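Local coordinates for sweet protein mabinlin-2 chain B (Capparis masaikai, PDB 2DS2) that forms part of a heat-stable 2S seed storage albumin that serves as a nutrient reservoir and induces a sweet taste, at residues V17-V22 / P62-C67; Q28-V33 / R47-A52. One frame throughout, in Å; residues are numbered along the deposited sequence.

Interaction 1 (V17-V22 / P62-C67); sequences VDRPCV and PNIGAC
The guanidinium of Arg19 meets the 62-67 loop at its edge: CA of Pro62 lies in its plane, CB of Pro62 and the backbone N of Asn63 lie near it, and the side chain of Ile64 approaches obliquely. Arg19 NH2 is wedged against the turn, 3.1 Å from Pro62 CB, with the arginine chain crossing the proline ring at about a right angle. Arg19 NH2 and Asn63 N, 2.7 Å apart, are both donors, so no hydrogen bond results and the exact setting of the guanidinium is doubtful. Arg19 also touches a crystal neighbour, which may influence its conformation. The chain reaches the loop by a bend at chi3 (98°), which turns the head group out of the line of its extended first part. The oblique approach of Arg19 NH1 to Ile64 CG1 and CD1 is tight and shares that doubt. This surface joins the turn entering helix 22-36 to the tail that follows helix 42-58. Val22 is the middle residue of the Cys-X-Cys pattern of 2S albumins and their prolamin relatives: Cys21 is disulfide-bonded to another chain, probably the small chain, and Cys23 to Cys67 at the end of the 62-67 loop. Behind the arginine, Val22 and Ile64 point tip to tip, CG2 of Val22 standing 3.7 Å from CD1 of Ile64. The isoleucine reaches out because chi2 is extended (177°), carrying CD1 between Val22 and the guanidinium. With everything beyond CB removed, an alanine in place of Ile64 would probably open a gap beside Val22 and might also let the Arg19 head group shift. Pro56 of helix 42-58 touches Val22, Ile64 and Cys67. Within the turn, Val22 N donates to Arg19 O at 3.2 Å.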
ATOM      1  N   VAL B  17      -8.082  -5.181   8.100  1.00 35.17           N
ATOM      2  CA  VAL B  17      -8.240  -6.212   7.081  1.00 40.12           C
ATOM      3  C   VAL B  17      -7.701  -7.542   7.604  1.00 40.79           C
ATOM      4  O   VAL B  17      -6.809  -7.568   8.452  1.00 35.51           O
ATOM      5  CB  VAL B  17      -7.484  -5.854   5.776  1.00 36.53           C
ATOM      6  CG1 VAL B  17      -7.962  -4.513   5.242  1.00 38.42           C
ATOM      7  CG2 VAL B  17      -5.994  -5.832   6.029  1.00 41.99           C
ATOM      8  N   ASP B  18      -8.254  -8.644   7.106  1.00 40.32           N
ATOM      9  CA  ASP B  18      -7.799  -9.966   7.519  1.00 44.36           C
ATOM     10  C   ASP B  18      -6.309 -10.075   7.216  1.00 41.71           C
ATOM     11  O   ASP B  18      -5.859  -9.671   6.144  1.00 34.24           O
ATOM     12  CB  ASP B  18      -8.564 -11.055   6.760  1.00 42.27           C
ATOM     13  CG  ASP B  18      -9.912 -11.369   7.384  1.00 53.80           C
ATOM     14  OD1 ASP B  18     -10.699 -10.429   7.628  1.00 45.93           O
ATOM     15  OD2 ASP B  18     -10.186 -12.567   7.627  1.00 63.74           O
ATOM     16  N   ARG B  19      -5.548 -10.624   8.159  1.00 42.81           N
ATOM     17  CA  ARG B  19      -4.105 -10.760   7.993  1.00 45.80           C
ATOM     18  C   ARG B  19      -3.709 -11.385   6.657  1.00 42.96           C
ATOM     19  O   ARG B  19      -2.741 -10.952   6.033  1.00 43.75           O
ATOM     20  CB  ARG B  19      -3.512 -11.557   9.163  1.00 45.38           C
ATOM     21  CG  ARG B  19      -3.806 -10.916  10.517  1.00 54.32           C
ATOM     22  CD  ARG B  19      -3.127 -11.623  11.685  1.00 60.02           C
ATOM     23  NE  ARG B  19      -1.888 -10.961  12.092  1.00 64.21           N
ATOM     24  CZ  ARG B  19      -0.737 -11.038  11.430  1.00 63.34           C
ATOM     25  NH1 ARG B  19      -0.651 -11.756  10.317  1.00 64.52           N
ATOM     26  NH2 ARG B  19       0.330 -10.389  11.878  1.00 64.13           N
ATOM     27  N   PRO B  20      -4.442 -12.415   6.199  1.00 43.17           N
ATOM     28  CA  PRO B  20      -4.076 -13.023   4.913  1.00 41.25           C
ATOM     29  C   PRO B  20      -4.381 -12.109   3.725  1.00 37.65           C
ATOM     30  O   PRO B  20      -3.958 -12.376   2.603  1.00 38.88           O
ATOM     31  CB  PRO B  20      -4.896 -14.315   4.891  1.00 42.95           C
ATOM     32  CG  PRO B  20      -6.090 -13.980   5.730  1.00 41.97           C
ATOM     33  CD  PRO B  20      -5.483 -13.208   6.876  1.00 44.05           C
ATOM     34  N   CYS B  21      -5.120 -11.033   3.976  1.00 35.89           N
ATOM     35  CA  CYS B  21      -5.460 -10.084   2.921  1.00 29.51           C
ATOM     36  C   CYS B  21      -4.564  -8.854   2.937  1.00 28.94           C
ATOM     37  O   CYS B  21      -4.664  -8.002   2.056  1.00 27.79           O
ATOM     38  CB  CYS B  21      -6.906  -9.613   3.052  1.00 37.57           C
ATOM     39  SG  CYS B  21      -8.155 -10.777   2.430  1.00 39.88           S
ATOM     40  N   VAL B  22      -3.692  -8.757   3.933  1.00 29.20           N
ATOM     41  CA  VAL B  22      -2.815  -7.602   4.030  1.00 25.43           C
ATOM     42  C   VAL B  22      -2.009  -7.345   2.761  1.00 33.02           C
ATOM     43  O   VAL B  22      -2.071  -6.253   2.198  1.00 28.44           O
ATOM     44  CB  VAL B  22      -1.857  -7.725   5.241  1.00 28.94           C
ATOM     45  CG1 VAL B  22      -0.782  -6.662   5.168  1.00 28.94           C
ATOM     46  CG2 VAL B  22      -2.641  -7.573   6.536  1.00 30.61           C
ATOM     47  N   PRO B  62       1.896  -7.432  13.456  1.00 40.70           N
ATOM     48  CA  PRO B  62       2.513  -8.619  14.051  1.00 48.63           C
ATOM     49  C   PRO B  62       3.410  -9.510  13.190  1.00 51.13           C
ATOM     50  O   PRO B  62       4.569  -9.176  12.940  1.00 60.38           O
ATOM     51  CB  PRO B  62       1.314  -9.359  14.621  1.00 49.05           C
ATOM     52  CG  PRO B  62       0.528  -8.234  15.194  1.00 45.29           C
ATOM     53  CD  PRO B  62       0.604  -7.151  14.110  1.00 43.78           C
ATOM     54  N   ASN B  63       2.884 -10.647  12.748  1.00 50.87           N
ATOM     55  CA  ASN B  63       3.675 -11.586  11.957  1.00 48.61           C
ATOM     56  C   ASN B  63       3.567 -11.442  10.450  1.00 39.75           C
ATOM     57  O   ASN B  63       3.156 -12.370   9.763  1.00 45.41           O
ATOM     58  CB  ASN B  63       3.319 -13.020  12.355  1.00 55.59           C
ATOM     59  CG  ASN B  63       3.798 -13.369  13.746  1.00 59.59           C
ATOM     60  OD1 ASN B  63       4.998 -13.474  13.991  1.00 65.15           O
ATOM     61  ND2 ASN B  63       2.859 -13.543  14.668  1.00 64.35           N
ATOM     62  N   ILE B  64       3.943 -10.277   9.937  1.00 39.60           N
ATOM     63  CA  ILE B  64       3.906 -10.025   8.505  1.00 39.02           C
ATOM     64  C   ILE B  64       5.073  -9.123   8.147  1.00 39.47           C
ATOM     65  O   ILE B  64       5.203  -8.022   8.678  1.00 45.55           O
ATOM     66  CB  ILE B  64       2.598  -9.321   8.071  1.00 44.67           C
ATOM     67  CG1 ILE B  64       1.390 -10.154   8.495  1.00 47.27           C
ATOM     68  CG2 ILE B  64       2.584  -9.132   6.555  1.00 34.30           C
ATOM     69  CD1 ILE B  64       0.061  -9.510   8.169  1.00 52.70           C
ATOM     70  N   GLY B  65       5.925  -9.597   7.250  1.00 32.86           N
ATOM     71  CA  GLY B  65       7.059  -8.797   6.838  1.00 31.20           C
ATOM     72  C   GLY B  65       6.743  -8.108   5.528  1.00 38.50           C
ATOM     73  O   GLY B  65       5.581  -8.027   5.122  1.00 35.51           O
ATOM     74  N   ALA B  66       7.776  -7.607   4.864  1.00 38.47           N
ATOM     75  CA  ALA B  66       7.595  -6.930   3.588  1.00 35.41           C
ATOM     76  C   ALA B  66       6.948  -7.878   2.580  1.00 41.08           C
ATOM     77  O   ALA B  66       7.357  -9.036   2.452  1.00 37.15           O
ATOM     78  CB  ALA B  66       8.941  -6.445   3.067  1.00 43.18           C
ATOM     79  N   CYS B  67       5.929  -7.390   1.876  1.00 34.00           N
ATOM     80  CA  CYS B  67       5.233  -8.191   0.879  1.00 31.54           C
ATOM     81  C   CYS B  67       6.143  -8.354  -0.328  1.00 38.30           C
ATOM     82  O   CYS B  67       6.642  -7.376  -0.877  1.00 44.85           O
ATOM     83  CB  CYS B  67       3.934  -7.507   0.441  1.00 33.69           C
ATOM     84  SG  CYS B  67       2.710  -7.255   1.762  1.00 36.84           S
TER

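Interaction 2 (Q28-V33 / R47-A52); sequences QAAQQV and RLFDAA
Apolar contact centres on Ala30, whose methyl faces the 47-52 helix and meets three side chains. CD2 of Leu48 lies 3.6 Å from Ala30 CB, CE1 of Phe49 3.7 Å and CB of Ala52 3.8 Å. The same Leu48 CD2 rests over one face of the Phe49 ring, offset toward its rim, so the leucine methyl fills the angle between ring and alanine. Leu48 has CG anti to its own N (chi1 -179°), which sends the two methyls across to the facing helix. CD1 of Leu48 packs at 3.9 Å from CG1 of Val33, the two chains sliding past each other in opposite directions. The small side chains of Ala30 and Ala52 allow their CA atoms to come within 6.0 Å. The segments run nearly antiparallel, their axes at 153° and 9.4 Å apart at closest approach, as the two arms of a helical hairpin, helix 22-36 and helix 42-58, in the all-helical 2S albumin fold. Polar-aromatic contact occurs at Gln31, whose chain, bent at chi2, brings Gln31 NE2 back to within 3.1 Å of Phe49 CZ. NE2 sits at the ring edge, in its plane, while the amide is tilted 40° to the ring; this close approach is neither a hydrogen bond nor an N-H-pi interaction. Phe69 from the C-terminal tail touches both Phe49 and Ala52.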
ATOM      1  N   GLN B  28      -3.103  -4.005  -4.343  1.00 22.40           N
ATOM      2  CA  GLN B  28      -4.161  -3.248  -5.007  1.00 26.73           C
ATOM      3  C   GLN B  28      -4.014  -1.752  -4.771  1.00 26.43           C
ATOM      4  O   GLN B  28      -4.331  -0.945  -5.649  1.00 24.22           O
ATOM      5  CB  GLN B  28      -5.538  -3.721  -4.532  1.00 28.97           C
ATOM      6  CG  GLN B  28      -5.848  -5.155  -4.936  1.00 39.38           C
ATOM      7  CD  GLN B  28      -5.890  -5.344  -6.443  1.00 47.76           C
ATOM      8  OE1 GLN B  28      -5.645  -6.441  -6.950  1.00 55.91           O
ATOM      9  NE2 GLN B  28      -6.215  -4.277  -7.168  1.00 43.41           N
ATOM     10  N   ALA B  29      -3.539  -1.378  -3.588  1.00 22.03           N
ATOM     11  CA  ALA B  29      -3.344   0.039  -3.292  1.00 18.35           C
ATOM     12  C   ALA B  29      -2.224   0.550  -4.186  1.00 23.49           C
ATOM     13  O   ALA B  29      -2.288   1.648  -4.727  1.00 20.33           O
ATOM     14  CB  ALA B  29      -2.984   0.235  -1.825  1.00 19.08           C
ATOM     15  N   ALA B  30      -1.185  -0.261  -4.352  1.00 19.14           N
ATOM     16  CA  ALA B  30      -0.073   0.134  -5.198  1.00 19.46           C
ATOM     17  C   ALA B  30      -0.515   0.281  -6.645  1.00 19.87           C
ATOM     18  O   ALA B  30      -0.141   1.230  -7.319  1.00 21.11           O
ATOM     19  CB  ALA B  30       1.051  -0.895  -5.095  1.00 23.68           C
ATOM     20  N   GLN B  31      -1.310  -0.665  -7.127  1.00 22.38           N
ATOM     21  CA  GLN B  31      -1.772  -0.593  -8.505  1.00 21.14           C
ATOM     22  C   GLN B  31      -2.639   0.644  -8.715  1.00 23.61           C
ATOM     23  O   GLN B  31      -2.617   1.244  -9.790  1.00 22.73           O
ATOM     24  CB  GLN B  31      -2.561  -1.848  -8.867  1.00 24.40           C
ATOM     25  CG  GLN B  31      -1.688  -3.075  -9.050  1.00 32.67           C
ATOM     26  CD  GLN B  31      -0.594  -2.860 -10.087  1.00 40.23           C
ATOM     27  OE1 GLN B  31      -0.847  -2.345 -11.176  1.00 42.01           O
ATOM     28  NE2 GLN B  31       0.629  -3.263  -9.753  1.00 49.33           N
ATOM     29  N   GLN B  32      -3.397   1.020  -7.687  1.00 21.26           N
ATOM     30  CA  GLN B  32      -4.261   2.197  -7.780  1.00 21.78           C
ATOM     31  C   GLN B  32      -3.440   3.463  -7.916  1.00 27.19           C
ATOM     32  O   GLN B  32      -3.817   4.373  -8.653  1.00 24.98           O
ATOM     33  CB  GLN B  32      -5.183   2.304  -6.560  1.00 20.66           C
ATOM     34  CG  GLN B  32      -6.364   1.352  -6.622  1.00 27.06           C
ATOM     35  CD  GLN B  32      -7.261   1.636  -7.818  1.00 37.52           C
ATOM     36  OE1 GLN B  32      -7.838   2.718  -7.931  1.00 35.63           O
ATOM     37  NE2 GLN B  32      -7.374   0.668  -8.718  1.00 36.94           N
ATOM     38  N   VAL B  33      -2.314   3.526  -7.211  1.00 22.29           N
ATOM     39  CA  VAL B  33      -1.467   4.709  -7.307  1.00 22.39           C
ATOM     40  C   VAL B  33      -0.811   4.727  -8.681  1.00 21.79           C
ATOM     41  O   VAL B  33      -0.730   5.769  -9.328  1.00 24.27           O
ATOM     42  CB  VAL B  33      -0.373   4.723  -6.223  1.00 19.33           C
ATOM     43  CG1 VAL B  33       0.529   5.952  -6.421  1.00 25.42           C
ATOM     44  CG2 VAL B  33      -1.011   4.746  -4.845  1.00 18.86           C
ATOM     45  N   ARG B  47      10.069   2.787  -6.175  1.00 25.78           N
ATOM     46  CA  ARG B  47       9.795   3.352  -4.860  1.00 27.33           C
ATOM     47  C   ARG B  47       8.334   3.172  -4.472  1.00 26.20           C
ATOM     48  O   ARG B  47       8.016   2.942  -3.313  1.00 26.77           O
ATOM     49  CB  ARG B  47      10.171   4.835  -4.832  1.00 31.63           C
ATOM     50  CG  ARG B  47      11.620   5.091  -4.413  1.00 38.56           C
ATOM     51  CD  ARG B  47      12.376   5.924  -5.427  1.00 49.37           C
ATOM     52  NE  ARG B  47      11.809   7.258  -5.606  1.00 46.22           N
ATOM     53  CZ  ARG B  47      12.235   8.123  -6.522  1.00 53.16           C
ATOM     54  NH1 ARG B  47      11.670   9.318  -6.631  1.00 52.43           N
ATOM     55  NH2 ARG B  47      13.229   7.791  -7.331  1.00 57.05           N
ATOM     56  N   LEU B  48       7.449   3.284  -5.456  1.00 27.87           N
ATOM     57  CA  LEU B  48       6.021   3.115  -5.205  1.00 23.78           C
ATOM     58  C   LEU B  48       5.792   1.732  -4.592  1.00 19.76           C
ATOM     59  O   LEU B  48       5.230   1.601  -3.502  1.00 22.87           O
ATOM     60  CB  LEU B  48       5.253   3.240  -6.524  1.00 26.73           C
ATOM     61  CG  LEU B  48       3.724   3.121  -6.537  1.00 28.33           C
ATOM     62  CD1 LEU B  48       3.219   3.562  -7.899  1.00 30.80           C
ATOM     63  CD2 LEU B  48       3.289   1.688  -6.274  1.00 28.60           C
ATOM     64  N   PHE B  49       6.245   0.700  -5.293  1.00 23.88           N
ATOM     65  CA  PHE B  49       6.068  -0.664  -4.809  1.00 26.29           C
ATOM     66  C   PHE B  49       6.854  -0.982  -3.541  1.00 29.14           C
ATOM     67  O   PHE B  49       6.405  -1.788  -2.719  1.00 30.73           O
ATOM     68  CB  PHE B  49       6.387  -1.648  -5.931  1.00 27.38           C
ATOM     69  CG  PHE B  49       5.291  -1.756  -6.947  1.00 32.45           C
ATOM     70  CD1 PHE B  49       4.202  -2.590  -6.720  1.00 30.11           C
ATOM     71  CD2 PHE B  49       5.307  -0.972  -8.097  1.00 39.70           C
ATOM     72  CE1 PHE B  49       3.142  -2.644  -7.621  1.00 32.35           C
ATOM     73  CE2 PHE B  49       4.251  -1.016  -9.004  1.00 40.14           C
ATOM     74  CZ  PHE B  49       3.167  -1.855  -8.764  1.00 33.17           C
ATOM     75  N   ASP B  50       8.020  -0.364  -3.375  1.00 30.22           N
ATOM     76  CA  ASP B  50       8.800  -0.583  -2.158  1.00 31.05           C
ATOM     77  C   ASP B  50       7.985  -0.076  -0.978  1.00 28.20           C
ATOM     78  O   ASP B  50       7.902  -0.731   0.059  1.00 30.64           O
ATOM     79  CB  ASP B  50      10.128   0.177  -2.209  1.00 31.11           C
ATOM     80  CG  ASP B  50      11.213  -0.600  -2.910  1.00 36.91           C
ATOM     81  OD1 ASP B  50      12.310  -0.036  -3.111  1.00 39.80           O
ATOM     82  OD2 ASP B  50      10.969  -1.775  -3.255  1.00 37.56           O
ATOM     83  N   ALA B  51       7.388   1.101  -1.148  1.00 28.81           N
ATOM     84  CA  ALA B  51       6.575   1.710  -0.103  1.00 30.02           C
ATOM     85  C   ALA B  51       5.417   0.791   0.280  1.00 31.21           C
ATOM     86  O   ALA B  51       5.173   0.550   1.463  1.00 29.24           O
ATOM     87  CB  ALA B  51       6.044   3.069  -0.575  1.00 26.41           C
ATOM     88  N   ALA B  52       4.711   0.279  -0.723  1.00 24.66           N
ATOM     89  CA  ALA B  52       3.578  -0.608  -0.481  1.00 26.44           C
ATOM     90  C   ALA B  52       4.021  -1.887   0.214  1.00 28.51           C
ATOM     91  O   ALA B  52       3.444  -2.282   1.226  1.00 34.05           O
ATOM     92  CB  ALA B  52       2.875  -0.946  -1.800  1.00 26.68           C
TER

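Interaction 1 is a surface contact and interaction 2 a buried one, their centres 15 Å apart with no touch between them. Both use helix 22-36: its first residue takes part in the former, its middle in the latter. Helix 42-58 supplies one side of interaction 2, whereas the loop that follows it supplies one side of interaction 1. Both segments of interaction 2 fall in the chain between 17-22 and 62-67. In the core, methyls and an aromatic ring interlock; at the surface, a guanidinium meets a loop next to one small apolar contact, on segments that each carry a disulfide cysteine. Neither contact has a hydrogen bond across its segments.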